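Local atomic coordinates of hydrogenase 3 maturation protease (Escherichia coli, PDB entry 2E85), a protein that cleaves a C-terminal peptide from the precursor of HycE, the large subunit of hydrogenase 3, as a maturation step of that enzyme. Residues Val38-Gly43 with Arg54-Thr59; Leu61-Ala66 with Tyr99-Leu104; Thr67-Gly70 with Ile76-Ile79; Leu114-Asp119 with Asp133-Val138. The protein carries 1 engineered substitution. All blocks are in the same frame, centred on the assembly; numbering follows the deposited sequence.

Contact 1: residues Val38-Gly43 with Arg54-Thr59; sequences VVIDGG and RELRPT. With CA (calcium ion), chain E.
Val38, Ile40 and Leu56 meet through methyl groups alone, so no planar group has a face or an edge in the contact. The guanidinium of Arg54, two residues before Leu56, turns to the second subunit of the crystal assembly: it makes a cation-pi contact with Tyr99 of that subunit, and its NH1 hydrogen-bonds to Asn98 OD1 of the same neighbour. Between the two segments the touching is done by Leu56 CD1. Its CG stands anti to the carbonyl carbon (chi1 -79°) and CD1 continues outward with chi2 164°, so the methyl is carried toward the strand. There it meets Val38 CG1 tip to tip at 4.1 Å and Ile40 CD1 in the same manner at 4.0 Å, the two strand residues lying on one side of 38-43. The segments are the strand and the last helical turn of a beta-alpha-beta crossover: helix 50-56 follows strand 38-43 and leads into 60-66, with strand 6-11 between the two strands in the sheet. Val4 packs against both Val38 and Leu56. At the other end of the strand Gly42 O binds a calcium ion at 2.3 Å, together with two waters and atoms of Ala45, Asn48 and Asp49.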
loop_
_atom_site.group_PDB
_atom_site.type_symbol
_atom_site.label_atom_id
_atom_site.label_comp_id
_atom_site.label_asym_id
_atom_site.label_seq_id
_atom_site.Cartn_x
_atom_site.Cartn_y
_atom_site.Cartn_z
ATOM N N VAL B 38 -20.110 -8.521 -5.452
ATOM C CA VAL B 38 -19.113 -9.559 -5.186
ATOM C C VAL B 38 -18.420 -9.176 -3.877
ATOM O O VAL B 38 -17.838 -8.104 -3.777
ATOM C CB VAL B 38 -18.085 -9.701 -6.344
ATOM C CG1 VAL B 38 -17.058 -10.773 -6.010
ATOM C CG2 VAL B 38 -18.775 -10.048 -7.612
ATOM N N VAL B 39 -18.482 -10.063 -2.885
ATOM C CA VAL B 39 -18.059 -9.695 -1.531
ATOM C C VAL B 39 -16.714 -10.337 -1.212
ATOM O O VAL B 39 -16.585 -11.575 -1.203
ATOM C CB VAL B 39 -19.129 -10.081 -0.479
ATOM C CG1 VAL B 39 -18.652 -9.692 0.938
ATOM C CG2 VAL B 39 -20.465 -9.416 -0.824
ATOM N N ILE B 40 -15.711 -9.507 -0.950
ATOM C CA ILE B 40 -14.373 -10.000 -0.579
ATOM C C ILE B 40 -14.239 -9.937 0.944
ATOM O O ILE B 40 -14.375 -8.887 1.527
ATOM C CB ILE B 40 -13.262 -9.174 -1.245
ATOM C CG1 ILE B 40 -13.289 -9.404 -2.762
ATOM C CG2 ILE B 40 -11.896 -9.577 -0.702
ATOM C CD1 ILE B 40 -14.475 -8.807 -3.503
ATOM N N ASP B 41 -13.998 -11.087 1.560
ATOM C CA ASP B 41 -13.743 -11.170 3.004
ATOM C C ASP B 41 -12.274 -10.859 3.217
ATOM O O ASP B 41 -11.448 -11.766 3.349
ATOM C CB ASP B 41 -14.098 -12.609 3.425
ATOM C CG ASP B 41 -14.347 -12.770 4.907
ATOM O OD1 ASP B 41 -14.252 -11.791 5.679
ATOM O OD2 ASP B 41 -14.662 -13.934 5.296
ATOM N N GLY B 42 -11.953 -9.559 3.309
ATOM C CA GLY B 42 -10.587 -9.070 3.238
ATOM C C GLY B 42 -9.717 -9.307 4.456
ATOM O O GLY B 42 -8.504 -9.215 4.349
ATOM N N GLY B 43 -10.306 -9.591 5.613
ATOM C CA GLY B 43 -9.496 -9.772 6.818
ATOM C C GLY B 43 -8.791 -8.487 7.252
ATOM O O GLY B 43 -9.255 -7.379 6.984
ATOM N N ARG B 54 -8.842 -5.415 -8.621
ATOM C CA ARG B 54 -8.563 -4.843 -9.952
ATOM C C ARG B 54 -8.950 -5.801 -11.076
ATOM O O ARG B 54 -9.503 -5.368 -12.100
ATOM C CB ARG B 54 -7.088 -4.476 -10.105
ATOM C CG ARG B 54 -6.599 -3.400 -9.192
ATOM C CD ARG B 54 -5.180 -2.994 -9.604
ATOM N NE ARG B 54 -4.265 -4.125 -9.842
ATOM C CZ ARG B 54 -2.934 -4.020 -9.864
ATOM N NH1 ARG B 54 -2.361 -2.840 -9.637
ATOM N NH2 ARG B 54 -2.168 -5.093 -10.079
ATOM N N GLU B 55 -8.693 -7.091 -10.863
ATOM C CA GLU B 55 -9.001 -8.150 -11.828
ATOM C C GLU B 55 -10.502 -8.347 -12.033
ATOM O O GLU B 55 -10.942 -8.725 -13.133
ATOM C CB GLU B 55 -8.312 -9.464 -11.435
ATOM C CG GLU B 55 -6.781 -9.434 -11.568
ATOM C CD GLU B 55 -6.313 -9.011 -12.960
ATOM O OE1 GLU B 55 -6.807 -9.593 -13.952
ATOM O OE2 GLU B 55 -5.459 -8.088 -13.060
ATOM N N LEU B 56 -11.283 -8.058 -10.988
ATOM C CA LEU B 56 -12.753 -8.100 -11.063
ATOM C C LEU B 56 -13.310 -6.999 -11.979
ATOM O O LEU B 56 -14.454 -7.104 -12.460
ATOM C CB LEU B 56 -13.352 -8.020 -9.659
ATOM C CG LEU B 56 -13.341 -9.324 -8.858
ATOM C CD1 LEU B 56 -13.592 -9.000 -7.359
ATOM C CD2 LEU B 56 -14.362 -10.339 -9.406
ATOM N N ARG B 57 -12.490 -5.979 -12.237
ATOM C CA ARG B 57 -12.879 -4.833 -13.081
ATOM C C ARG B 57 -14.240 -4.227 -12.682
ATOM O O ARG B 57 -15.150 -4.059 -13.526
ATOM C CB ARG B 57 -12.855 -5.230 -14.554
ATOM C CG ARG B 57 -11.489 -5.751 -15.019
ATOM C CD ARG B 57 -11.524 -6.173 -16.468
ATOM N NE ARG B 57 -12.542 -7.198 -16.656
ATOM C CZ ARG B 57 -12.818 -7.815 -17.801
ATOM N NH1 ARG B 57 -12.136 -7.531 -18.911
ATOM N NH2 ARG B 57 -13.778 -8.733 -17.829
ATOM N N PRO B 58 -14.391 -3.880 -11.397
ATOM C CA PRO B 58 -15.663 -3.326 -10.970
ATOM C C PRO B 58 -15.887 -1.921 -11.493
ATOM O O PRO B 58 -14.934 -1.221 -11.868
ATOM C CB PRO B 58 -15.552 -3.281 -9.452
ATOM C CG PRO B 58 -14.102 -3.291 -9.169
ATOM C CD PRO B 58 -13.415 -3.949 -10.295
ATOM N N THR B 59 -17.155 -1.549 -11.515
ATOM C CA THR B 59 -17.599 -0.192 -11.793
ATOM C C THR B 59 -17.766 0.597 -10.487
ATOM O O THR B 59 -17.729 1.830 -10.478
ATOM C CB THR B 59 -18.944 -0.203 -12.573
ATOM O OG1 THR B 59 -19.886 -1.042 -11.887
ATOM C CG2 THR B 59 -18.730 -0.767 -13.976
HETATM CA CA CA E . -6.624 -8.987 3.042
HETATM O O HOH W 1 -6.680 -11.477 2.926
HETATM O O HOH W 2 -5.483 -9.583 5.145
#

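Contact 2: residues Leu61-Ala66 with Tyr99-Leu104; sequences LLIVDA and YLIDQL. With CA (calcium ion), chain F; CA (calcium ion), chain G.
Ile63 reaches from its strand toward Ile101 and Leu104 of the helix. From CB, CG1 leaves anti to the carbonyl carbon (chi1 -59°) and the chain runs on extended, which makes CD1 the atom that touches. Neither CB nor CG1 comes close to the helix segment, but CD1 lies 3.4 Å from Ile101 CD1, tighter than usual van der Waals contact, and 4.5 Å from Leu104 CD1. The two isoleucine side chains pass each other at a slant. Two residues earlier, Leu61 CD2 rests on Leu104 CD1 at 3.8 Å, and all four apolar residues are buried. The strand and helix segments run nearly antiparallel, at 164°, with their axes 11.4 Å apart. Polar ends lie beyond this layer. Gln103 OE1 binds a calcium ion with Glu106 and with Asp102 of the second subunit, a site shared between the two copies in the crystal assembly. At the strand's C-terminal end Asp65 OD1 holds another calcium ion at 2.3 Å, with Ala66 O, Asp19 and three waters; water 3 also donates to Asp65 OD2 at 2.7 Å. This calcium is bound by two of the three residues, Asp19 and Asp65, that with His93 are the probable nickel ligands of this family A31 peptidase.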
loop_
_atom_site.group_PDB
_atom_site.type_symbol
_atom_site.label_atom_id
_atom_site.label_comp_id
_atom_site.label_asym_id
_atom_site.label_seq_id
_atom_site.Cartn_x
_atom_site.Cartn_y
_atom_site.Cartn_z
ATOM N N LEU B 61 -16.883 0.226 -6.101
ATOM C CA LEU B 61 -16.274 -0.485 -4.990
ATOM C C LEU B 61 -16.713 0.172 -3.660
ATOM O O LEU B 61 -16.511 1.377 -3.469
ATOM C CB LEU B 61 -14.766 -0.411 -5.089
ATOM C CG LEU B 61 -14.015 -0.992 -3.872
ATOM C CD1 LEU B 61 -14.163 -2.479 -3.758
ATOM C CD2 LEU B 61 -12.554 -0.586 -3.931
ATOM N N LEU B 62 -17.282 -0.640 -2.764
ATOM C CA LEU B 62 -17.649 -0.226 -1.410
ATOM C C LEU B 62 -16.702 -0.931 -0.441
ATOM O O LEU B 62 -16.557 -2.149 -0.501
ATOM C CB LEU B 62 -19.088 -0.651 -1.085
ATOM C CG LEU B 62 -19.629 -0.380 0.319
ATOM C CD1 LEU B 62 -19.512 1.095 0.795
ATOM C CD2 LEU B 62 -21.057 -0.844 0.448
ATOM N N ILE B 63 -16.122 -0.164 0.466
ATOM C CA ILE B 63 -15.229 -0.726 1.483
ATOM C C ILE B 63 -15.873 -0.468 2.818
ATOM O O ILE B 63 -16.262 0.672 3.095
ATOM C CB ILE B 63 -13.859 -0.021 1.445
ATOM C CG1 ILE B 63 -13.228 -0.196 0.066
ATOM C CG2 ILE B 63 -12.924 -0.562 2.531
ATOM C CD1 ILE B 63 -12.066 0.749 -0.237
ATOM N N VAL B 64 -16.002 -1.516 3.631
ATOM C CA VAL B 64 -16.623 -1.399 4.946
ATOM C C VAL B 64 -15.617 -1.855 6.003
ATOM O O VAL B 64 -15.077 -2.965 5.918
ATOM C CB VAL B 64 -17.895 -2.279 5.057
ATOM C CG1 VAL B 64 -18.377 -2.384 6.534
ATOM C CG2 VAL B 64 -19.009 -1.781 4.073
ATOM N N ASP B 65 -15.394 -1.009 7.008
ATOM C CA ASP B 65 -14.369 -1.280 8.008
ATOM C C ASP B 65 -14.772 -0.626 9.317
ATOM O O ASP B 65 -15.235 0.505 9.319
ATOM C CB ASP B 65 -13.035 -0.687 7.530
ATOM C CG ASP B 65 -11.833 -1.120 8.395
ATOM O OD1 ASP B 65 -11.973 -1.973 9.278
ATOM O OD2 ASP B 65 -10.712 -0.628 8.144
ATOM N N ALA B 66 -14.585 -1.325 10.436
ATOM C CA ALA B 66 -14.701 -0.714 11.729
ATOM C C ALA B 66 -13.520 0.282 11.854
ATOM O O ALA B 66 -12.362 -0.093 11.618
ATOM C CB ALA B 66 -14.593 -1.782 12.821
ATOM N N TYR B 99 -3.480 6.198 0.017
ATOM C CA TYR B 99 -2.713 5.680 -1.128
ATOM C C TYR B 99 -3.518 4.625 -1.879
ATOM O O TYR B 99 -3.688 4.714 -3.094
ATOM C CB TYR B 99 -1.321 5.163 -0.704
ATOM C CG TYR B 99 -0.227 6.192 -0.923
ATOM C CD1 TYR B 99 -0.439 7.526 -0.596
ATOM C CD2 TYR B 99 0.998 5.838 -1.495
ATOM C CE1 TYR B 99 0.544 8.494 -0.809
ATOM C CE2 TYR B 99 1.990 6.809 -1.726
ATOM C CZ TYR B 99 1.757 8.126 -1.374
ATOM O OH TYR B 99 2.703 9.104 -1.581
ATOM N N LEU B 100 -4.054 3.658 -1.141
ATOM C CA LEU B 100 -4.857 2.593 -1.730
ATOM C C LEU B 100 -6.150 3.122 -2.312
ATOM O O LEU B 100 -6.505 2.760 -3.424
ATOM C CB LEU B 100 -5.195 1.529 -0.704
ATOM C CG LEU B 100 -4.033 0.799 -0.047
ATOM C CD1 LEU B 100 -3.266 1.809 0.780
ATOM C CD2 LEU B 100 -4.576 -0.310 0.839
ATOM N N ILE B 101 -6.847 3.976 -1.558
ATOM C CA ILE B 101 -8.158 4.495 -2.005
ATOM C C ILE B 101 -8.024 5.348 -3.261
ATOM O O ILE B 101 -8.795 5.181 -4.213
ATOM C CB ILE B 101 -8.867 5.350 -0.914
ATOM C CG1 ILE B 101 -9.020 4.553 0.387
ATOM C CG2 ILE B 101 -10.237 5.855 -1.418
ATOM C CD1 ILE B 101 -9.864 3.255 0.324
ATOM N N ASP B 102 -7.057 6.268 -3.245
ATOM C CA ASP B 102 -6.861 7.190 -4.366
ATOM C C ASP B 102 -6.514 6.418 -5.651
ATOM O O ASP B 102 -6.989 6.763 -6.740
ATOM C CB ASP B 102 -5.805 8.248 -4.038
ATOM C CG ASP B 102 -6.200 9.154 -2.861
ATOM O OD1 ASP B 102 -7.375 9.085 -2.377
ATOM O OD2 ASP B 102 -5.331 9.943 -2.391
ATOM N N GLN B 103 -5.680 5.385 -5.523
ATOM C CA GLN B 103 -5.299 4.554 -6.683
ATOM C C GLN B 103 -6.444 3.680 -7.157
ATOM O O GLN B 103 -6.637 3.508 -8.346
ATOM C CB GLN B 103 -4.066 3.715 -6.383
ATOM C CG GLN B 103 -2.806 4.584 -6.282
ATOM C CD GLN B 103 -2.557 5.349 -7.588
ATOM O OE1 GLN B 103 -2.525 4.737 -8.654
ATOM N NE2 GLN B 103 -2.413 6.685 -7.509
ATOM N N LEU B 104 -7.209 3.132 -6.220
ATOM C CA LEU B 104 -8.402 2.386 -6.616
ATOM C C LEU B 104 -9.364 3.291 -7.382
ATOM O O LEU B 104 -9.945 2.866 -8.387
ATOM C CB LEU B 104 -9.107 1.811 -5.393
ATOM C CG LEU B 104 -8.365 0.629 -4.757
ATOM C CD1 LEU B 104 -8.896 0.391 -3.341
ATOM C CD2 LEU B 104 -8.436 -0.646 -5.608
HETATM CA CA CA F . -10.773 -2.134 11.243
HETATM CA CA CA G . -2.983 5.055 -10.885
HETATM O O HOH W 3 -9.244 -0.495 10.354
HETATM O O HOH W 4 -8.883 -2.741 9.823
HETATM O O HOH W 5 -4.834 3.561 -10.538
HETATM O O HOH W 6 -9.478 -1.277 12.871
HETATM O O HOH W 7 -4.030 5.587 -13.048
#

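Contact 3: residues Thr67-Gly70 with Ile76-Ile79; sequences TDMG and IRII
Met69, the middle residue of an Asx turn in the loop after strand 60-66, packs on Arg77 and Ile79 of the following segment. Asp68 OD1 accepts the N-H of Gly70 at 3.2 Å with an N-H...O angle of 156°, the donor standing above the carboxylate plane and not within it. Gln117 NE2 donates to the same Asp68 OD1, while Gln117 OE1 accepts from Met69 N, so one glutamine side chain reaches both the turn's acceptor and its middle residue. The thioether of Met69 does the touching between the segments. Its sulfur SD lies 3.6 Å from Ile79 CD1 and 4.0 Å from Arg77 CB, and it meets both side chains at a slant. The chain is extended through CG and bends only at its last torsion (chi3 -68°), which turns the methyl CE off the line of the preceding bonds. Strand 76-78 runs antiparallel to its neighbour 111-116 in the mixed sheet, and on its other side Ile78 bonds to the backbone of Ala152 and Leu154; the methionine sulfur bridges the loop and this strand segment. Arg77 offers only the base of its side chain to the sulfur; the remainder leads off. Its guanidinium doubles back on its own backbone, NH1 donating to Ile76 O at 3.0 Å. The acceptor lies in the guanidinium plane, whereas the donor stands above the carbonyl plane. The same NH1 forms a salt bridge with Glu75. Ile79 also packs on Phe113 and Leu154, and the Met69 side chain is about 10 Å from a bound calcium ion.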
loop_
_atom_site.group_PDB
_atom_site.type_symbol
_atom_site.label_atom_id
_atom_site.label_comp_id
_atom_site.label_asym_id
_atom_site.label_seq_id
_atom_site.Cartn_x
_atom_site.Cartn_y
_atom_site.Cartn_z
ATOM N N THR B 67 -13.808 1.520 12.244
ATOM C CA THR B 67 -12.837 2.603 12.181
ATOM C C THR B 67 -13.133 3.563 13.339
ATOM O O THR B 67 -14.258 3.993 13.467
ATOM C CB THR B 67 -13.050 3.408 10.861
ATOM O OG1 THR B 67 -12.834 2.563 9.713
ATOM C CG2 THR B 67 -12.171 4.614 10.778
ATOM N N ASP B 68 -12.131 3.919 14.149
ATOM C CA ASP B 68 -12.391 4.901 15.214
ATOM C C ASP B 68 -12.502 6.285 14.557
ATOM O O ASP B 68 -11.563 6.739 13.873
ATOM C CB ASP B 68 -11.317 4.868 16.314
ATOM C CG ASP B 68 -11.585 5.891 17.445
ATOM O OD1 ASP B 68 -12.758 6.233 17.718
ATOM O OD2 ASP B 68 -10.597 6.343 18.078
ATOM N N MET B 69 -13.642 6.926 14.764
ATOM C CA MET B 69 -13.959 8.225 14.166
ATOM C C MET B 69 -14.309 9.232 15.253
ATOM O O MET B 69 -14.703 10.371 14.949
ATOM C CB MET B 69 -15.124 8.098 13.158
ATOM C CG MET B 69 -14.856 7.204 11.884
ATOM S SD MET B 69 -16.325 6.850 10.864
ATOM C CE MET B 69 -17.259 5.763 11.997
ATOM N N GLY B 70 -14.198 8.792 16.503
ATOM C CA GLY B 70 -14.536 9.619 17.674
ATOM C C GLY B 70 -16.022 9.803 17.913
ATOM O O GLY B 70 -16.435 10.748 18.592
ATOM N N ILE B 76 -22.368 5.101 11.781
ATOM C CA ILE B 76 -21.905 4.728 10.440
ATOM C C ILE B 76 -21.675 6.025 9.672
ATOM O O ILE B 76 -22.576 6.876 9.654
ATOM C CB ILE B 76 -23.026 3.962 9.676
ATOM C CG1 ILE B 76 -23.277 2.618 10.345
ATOM C CG2 ILE B 76 -22.621 3.644 8.222
ATOM C CD1 ILE B 76 -24.628 1.976 10.020
ATOM N N ARG B 77 -20.507 6.184 9.026
ATOM C CA ARG B 77 -20.270 7.373 8.187
ATOM C C ARG B 77 -19.483 7.015 6.958
ATOM O O ARG B 77 -18.709 6.073 6.975
ATOM C CB ARG B 77 -19.485 8.466 8.915
ATOM C CG ARG B 77 -20.088 8.998 10.215
ATOM C CD ARG B 77 -21.230 9.961 9.949
ATOM N NE ARG B 77 -21.681 10.593 11.192
ATOM C CZ ARG B 77 -22.502 10.037 12.092
ATOM N NH1 ARG B 77 -22.973 8.803 11.951
ATOM N NH2 ARG B 77 -22.848 10.739 13.167
ATOM N N ILE B 78 -19.706 7.769 5.874
ATOM C CA ILE B 78 -18.844 7.710 4.727
ATOM C C ILE B 78 -17.706 8.694 4.937
ATOM O O ILE B 78 -17.949 9.867 5.278
ATOM C CB ILE B 78 -19.573 8.143 3.454
ATOM C CG1 ILE B 78 -20.895 7.350 3.248
ATOM C CG2 ILE B 78 -18.598 8.143 2.268
ATOM C CD1 ILE B 78 -22.002 7.988 3.942
ATOM N N ILE B 79 -16.484 8.219 4.734
ATOM C CA ILE B 79 -15.302 9.066 4.899
ATOM C C ILE B 79 -14.754 9.490 3.548
ATOM O O ILE B 79 -14.373 8.656 2.699
ATOM C CB ILE B 79 -14.186 8.425 5.698
ATOM C CG1 ILE B 79 -14.734 7.770 6.961
ATOM C CG2 ILE B 79 -13.097 9.489 6.004
ATOM C CD1 ILE B 79 -15.871 8.414 7.699
#

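Contact 4: residues Leu114-Asp119 with Asp133-Val138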
loop_
_atom_site.group_PDB
_atom_site.type_symbol
_atom_site.label_atom_id
_atom_site.label_comp_id
_atom_site.label_asym_id
_atom_site.label_seq_id
_atom_site.Cartn_x
_atom_site.Cartn_y
_atom_site.Cartn_z
ATOM N N LEU B 114 -16.795 3.260 3.822
ATOM C CA LEU B 114 -17.740 3.315 4.923
ATOM C C LEU B 114 -17.157 2.818 6.257
ATOM O O LEU B 114 -16.684 1.678 6.366
ATOM C CB LEU B 114 -18.974 2.496 4.569
ATOM C CG LEU B 114 -20.147 2.503 5.549
ATOM C CD1 LEU B 114 -21.439 2.173 4.828
ATOM C CD2 LEU B 114 -19.964 1.540 6.738
ATOM N N GLY B 115 -17.184 3.689 7.258
ATOM C CA GLY B 115 -16.653 3.379 8.579
ATOM C C GLY B 115 -17.803 3.111 9.525
ATOM O O GLY B 115 -18.876 3.738 9.442
ATOM N N ILE B 116 -17.571 2.185 10.434
ATOM C CA ILE B 116 -18.498 1.907 11.516
ATOM C C ILE B 116 -17.691 2.096 12.786
ATOM O O ILE B 116 -16.604 1.475 12.930
ATOM C CB ILE B 116 -18.960 0.432 11.518
ATOM C CG1 ILE B 116 -19.751 0.113 10.264
ATOM C CG2 ILE B 116 -19.747 0.091 12.804
ATOM C CD1 ILE B 116 -19.947 -1.376 9.987
ATOM N N GLN B 117 -18.234 2.886 13.716
ATOM C CA GLN B 117 -17.542 3.143 14.986
ATOM C C GLN B 117 -17.547 1.943 15.915
ATOM O O GLN B 117 -18.605 1.519 16.364
ATOM C CB GLN B 117 -18.190 4.317 15.705
ATOM C CG GLN B 117 -17.541 4.598 17.062
ATOM C CD GLN B 117 -16.232 5.246 16.927
ATOM O OE1 GLN B 117 -16.103 6.237 16.207
ATOM N NE2 GLN B 117 -15.234 4.725 17.625
ATOM N N PRO B 118 -16.350 1.414 16.241
ATOM C CA PRO B 118 -16.312 0.380 17.271
ATOM C C PRO B 118 -16.357 0.956 18.667
ATOM O O PRO B 118 -16.103 2.165 18.890
ATOM C CB PRO B 118 -14.955 -0.284 17.056
ATOM C CG PRO B 118 -14.087 0.805 16.587
ATOM C CD PRO B 118 -15.015 1.636 15.653
ATOM N N ASP B 119 -16.674 0.080 19.604
ATOM C CA ASP B 119 -16.562 0.403 21.003
ATOM C C ASP B 119 -15.364 -0.263 21.600
ATOM O O ASP B 119 -14.449 0.406 22.099
ATOM C CB ASP B 119 -17.798 -0.005 21.787
ATOM C CG ASP B 119 -17.840 0.672 23.177
ATOM O OD1 ASP B 119 -16.884 1.460 23.418
ATOM O OD2 ASP B 119 -18.769 0.377 23.975
ATOM N N ASP B 133 -25.925 -4.162 15.310
ATOM C CA ASP B 133 -26.995 -3.351 14.698
ATOM C C ASP B 133 -26.508 -2.543 13.471
ATOM O O ASP B 133 -27.218 -2.446 12.457
ATOM C CB ASP B 133 -27.594 -2.380 15.734
ATOM C CG ASP B 133 -28.337 -3.083 16.867
ATOM O OD1 ASP B 133 -28.664 -4.284 16.765
ATOM O OD2 ASP B 133 -28.603 -2.404 17.877
ATOM N N ALA B 134 -25.308 -1.946 13.559
ATOM C CA ALA B 134 -24.770 -1.132 12.460
ATOM C C ALA B 134 -24.518 -2.049 11.279
ATOM O O ALA B 134 -24.760 -1.669 10.127
ATOM C CB ALA B 134 -23.438 -0.439 12.897
ATOM N N VAL B 135 -23.995 -3.248 11.559
ATOM C CA VAL B 135 -23.701 -4.205 10.470
ATOM C C VAL B 135 -24.986 -4.629 9.756
ATOM O O VAL B 135 -25.058 -4.622 8.534
ATOM C CB VAL B 135 -22.847 -5.423 10.969
ATOM C CG1 VAL B 135 -22.782 -6.454 9.855
ATOM C CG2 VAL B 135 -21.438 -4.919 11.351
ATOM N N GLU B 136 -26.018 -4.907 10.540
ATOM C CA GLU B 136 -27.360 -5.109 9.953
ATOM C C GLU B 136 -27.860 -3.918 9.127
ATOM O O GLU B 136 -28.435 -4.101 8.047
ATOM C CB GLU B 136 -28.338 -5.480 11.070
ATOM C CG GLU B 136 -29.724 -5.926 10.595
ATOM C CD GLU B 136 -29.756 -7.218 9.760
ATOM O OE1 GLU B 136 -28.824 -8.064 9.793
ATOM O OE2 GLU B 136 -30.776 -7.410 9.069
ATOM N N THR B 137 -27.653 -2.696 9.627
ATOM C CA THR B 137 -28.102 -1.510 8.911
ATOM C C THR B 137 -27.448 -1.417 7.522
ATOM O O THR B 137 -28.118 -1.197 6.520
ATOM C CB THR B 137 -27.866 -0.213 9.743
ATOM O OG1 THR B 137 -28.602 -0.313 10.966
ATOM C CG2 THR B 137 -28.351 1.012 8.982
ATOM N N VAL B 138 -26.144 -1.624 7.467
ATOM C CA VAL B 138 -25.402 -1.533 6.224
ATOM C C VAL B 138 -25.864 -2.672 5.293
ATOM O O VAL B 138 -26.090 -2.470 4.114
ATOM C CB VAL B 138 -23.865 -1.551 6.483
ATOM C CG1 VAL B 138 -23.118 -1.589 5.178
ATOM C CG2 VAL B 138 -23.429 -0.289 7.263
#
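Next to Ala134, which packs on Ile116, the carbonyl oxygen Asp133 O is gripped twice. Thr137 N donates the usual helix bond at 2.9 Å, and Thr137 OG1 reaches the same oxygen at 2.9 Å from the other face of the carbonyl plane, tying this hydroxyl back to its own helix. The contact itself is apolar. Ile116 divides its branches: CG2 presses on Ala134 CB at 3.7 Å, where the small alanine lets strand and helix come closest, and CD1 reaches Val135 CG2 at 4.1 Å, the two side chains crossing at about a right angle. One turn along the helix, Leu114 and Val138 meet tip to tip. With CG anti to the backbone N (chi1 -175°), Leu114 points both methyls at its partner, and CD1 and CD2 each lie 4.0 Å from Val138 CG2. Beyond the strand Gln117 NE2 donates to Pro118 O at 3.0 Å, in the carbonyl plane and on a lone pair; it also donates to Asp68 OD1. Segment 133-138 runs roughly antiparallel to 114-116 (155°, axes 10.1 Å apart), with Ile76 of strand 76-78 packing on Ala134 and Val138, and Ala21 and Leu24 of helix 21-31 adjoining Val135.

From the N terminus, contact 1 closes first: ten residues separate its segments, and helix 50-56 is brought back over strand 38-43. The chain passes straight on into strand 60-66, where contact 2 opens; its long loop returns only at helix 97-108. Contact 3, a short return with five residues between its segments, from loop 67-70 to strand 76-78, is nested inside that loop. Contact 4 follows in series, and none of the four cross. All reach one sheet: helices 50-56 and 97-108 pack on one face, helix 129-141 on the other. Strand 111-116 of contact 4 lies between strands 60-66 and 76-78 and joins contacts 2 and 3 by backbone pairing.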